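Local structure of glycosyl hydrolase, family 31/fibronectin type III domain protein (Clostridium perfringens, 4UAP) at residues P54-F59 / K125-A130. The protein is a carbohydrate-binding module of a family 31 glycoside hydrolase that binds N-acetylgalactosamine and carries a calcium ion. Numbering follows the deposited sequence.
Sequences PFEMTF and KIVITA
Lys-125 lays the methylene part of its side chain across Thr-58, CG lying 3.9 Å from the methyl CG2; a long, flexible chain suits this partly exposed place because its methylenes can cover a methyl group. Ile-126 pairs with Phe-59 through two backbone hydrogen bonds, N to Phe-59 O and Phe-59 N to its own O, both 2.8 Å. Its apolar branches turn inward onto Leu-67 and Phe-70. Val-127 returns to the outer face, where CG1, anti to the backbone N (chi1 -179°), lies against the CG-CD part of Glu-56. Ile-128, paired with Met-57 by two backbone hydrogen bonds, reaches the Phe-59 ring obliquely, its CD1 3.7 Å from CE1. Thr-129 divides its two branches: CG2 packs on CB of Pro-54 at 3.7 Å, whereas OG1 shares a water with Glu-56 OE2, a polar link suited to the outer face. Ala-130, small enough to sit beside Met-57 CE, closes the ladder with Phe-55. Side chains thus alternate between an apolar face, turned to strands 64-74 and 141-149, and a mixed face bearing Glu-56, Thr-58, Val-127 and Thr-129, on two neighbouring inner strands of a five-stranded antiparallel sheet, the pattern of the beta-sandwich of family 32 carbohydrate-binding modules.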
loop_
_atom_site.group_PDB
_atom_site.type_symbol
_atom_site.label_atom_id
_atom_site.label_comp_id
_atom_site.label_asym_id
_atom_site.label_seq_id
_atom_site.Cartn_x
_atom_site.Cartn_y
_atom_site.Cartn_z
ATOM N N PRO A 54 -10.495 -6.863 2.621
ATOM C CA PRO A 54 -9.726 -5.654 2.302
ATOM C C PRO A 54 -8.816 -5.214 3.447
ATOM O O PRO A 54 -9.165 -5.359 4.619
ATOM C CB PRO A 54 -10.817 -4.606 2.044
ATOM C CG PRO A 54 -11.963 -5.059 2.917
ATOM C CD PRO A 54 -11.928 -6.569 2.829
ATOM N N PHE A 55 -7.654 -4.675 3.106
ATOM C CA PHE A 55 -6.732 -4.184 4.125
ATOM C C PHE A 55 -6.498 -2.685 3.946
ATOM O O PHE A 55 -6.049 -2.228 2.897
ATOM C CB PHE A 55 -5.398 -4.943 4.084
ATOM C CG PHE A 55 -4.440 -4.507 5.150
ATOM C CD1 PHE A 55 -4.676 -4.841 6.478
ATOM C CD2 PHE A 55 -3.319 -3.751 4.833
ATOM C CE1 PHE A 55 -3.813 -4.433 7.475
ATOM C CE2 PHE A 55 -2.450 -3.327 5.829
ATOM C CZ PHE A 55 -2.696 -3.670 7.156
ATOM N N GLU A 56 -6.800 -1.933 4.992
ATOM C CA GLU A 56 -6.774 -0.482 4.958
ATOM C C GLU A 56 -5.481 0.062 5.554
ATOM O O GLU A 56 -5.099 -0.294 6.672
ATOM C CB GLU A 56 -7.990 0.050 5.718
ATOM C CG GLU A 56 -8.169 1.540 5.733
ATOM C CD GLU A 56 -9.344 1.937 6.620
ATOM O OE1 GLU A 56 -9.132 2.127 7.840
ATOM O OE2 GLU A 56 -10.478 2.017 6.101
ATOM N N MET A 57 -4.812 0.921 4.791
ATOM C CA MET A 57 -3.560 1.545 5.200
ATOM C C MET A 57 -3.767 3.063 5.237
ATOM O O MET A 57 -4.136 3.666 4.227
ATOM C CB MET A 57 -2.429 1.179 4.230
ATOM C CG MET A 57 -2.025 -0.307 4.223
ATOM S SD MET A 57 -1.218 -0.857 2.675
ATOM C CE MET A 57 -2.642 -1.045 1.605
ATOM N N THR A 58 -3.544 3.669 6.399
ATOM C CA THR A 58 -3.784 5.100 6.569
ATOM C C THR A 58 -2.474 5.874 6.630
ATOM O O THR A 58 -1.577 5.527 7.398
ATOM C CB THR A 58 -4.592 5.379 7.839
ATOM O OG1 THR A 58 -5.861 4.723 7.734
ATOM C CG2 THR A 58 -4.799 6.897 8.038
ATOM N N PHE A 59 -2.378 6.920 5.814
ATOM C CA PHE A 59 -1.177 7.746 5.748
ATOM C C PHE A 59 -1.515 9.181 6.127
ATOM O O PHE A 59 -2.425 9.783 5.565
ATOM C CB PHE A 59 -0.565 7.700 4.349
ATOM C CG PHE A 59 -0.138 6.313 3.928
ATOM C CD1 PHE A 59 -1.047 5.441 3.352
ATOM C CD2 PHE A 59 1.158 5.879 4.144
ATOM C CE1 PHE A 59 -0.665 4.155 2.974
ATOM C CE2 PHE A 59 1.555 4.596 3.758
ATOM C CZ PHE A 59 0.630 3.738 3.179
ATOM N N LYS A 125 -4.582 13.519 4.950
ATOM C CA LYS A 125 -4.679 12.070 5.161
ATOM C C LYS A 125 -5.048 11.354 3.867
ATOM O O LYS A 125 -5.874 11.839 3.097
ATOM C CB LYS A 125 -5.719 11.756 6.239
ATOM C CG LYS A 125 -5.963 10.288 6.444
ATOM C CD LYS A 125 -7.238 10.049 7.236
ATOM C CE LYS A 125 -7.010 10.194 8.711
ATOM N NZ LYS A 125 -8.287 9.910 9.443
ATOM N N ILE A 126 -4.430 10.200 3.628
ATOM C CA ILE A 126 -4.795 9.376 2.487
ATOM C C ILE A 126 -4.965 7.954 2.978
ATOM O O ILE A 126 -4.120 7.427 3.709
ATOM C CB ILE A 126 -3.739 9.461 1.364
ATOM C CG1 ILE A 126 -3.840 10.829 0.676
ATOM C CG2 ILE A 126 -3.936 8.341 0.347
ATOM C CD1 ILE A 126 -2.849 11.039 -0.431
ATOM N N VAL A 127 -6.085 7.348 2.625
ATOM C CA VAL A 127 -6.345 5.986 3.052
ATOM C C VAL A 127 -6.370 5.111 1.826
ATOM O O VAL A 127 -7.159 5.346 0.913
ATOM C CB VAL A 127 -7.668 5.854 3.814
ATOM C CG1 VAL A 127 -7.871 4.398 4.250
ATOM C CG2 VAL A 127 -7.689 6.804 5.024
ATOM N N ILE A 128 -5.474 4.132 1.803
ATOM C CA ILE A 128 -5.333 3.216 0.667
ATOM C C ILE A 128 -5.805 1.837 1.073
ATOM O O ILE A 128 -5.329 1.283 2.056
ATOM C CB ILE A 128 -3.877 3.127 0.184
ATOM C CG1 ILE A 128 -3.374 4.522 -0.207
ATOM C CG2 ILE A 128 -3.752 2.118 -0.989
ATOM C CD1 ILE A 128 -1.902 4.597 -0.495
ATOM N N THR A 129 -6.745 1.276 0.326
ATOM C CA THR A 129 -7.272 -0.026 0.687
ATOM C C THR A 129 -6.983 -1.050 -0.399
ATOM O O THR A 129 -7.456 -0.916 -1.526
ATOM C CB THR A 129 -8.789 0.028 0.946
ATOM O OG1 THR A 129 -9.070 1.071 1.885
ATOM C CG2 THR A 129 -9.258 -1.291 1.531
ATOM N N ALA A 130 -6.189 -2.058 -0.049
ATOM C CA ALA A 130 -5.994 -3.219 -0.908
ATOM C C ALA A 130 -7.261 -4.083 -0.885
ATOM O O ALA A 130 -7.699 -4.522 0.176
ATOM C CB ALA A 130 -4.775 -4.014 -0.454
HETATM O O HOH W 1 -11.198 1.389 3.604
#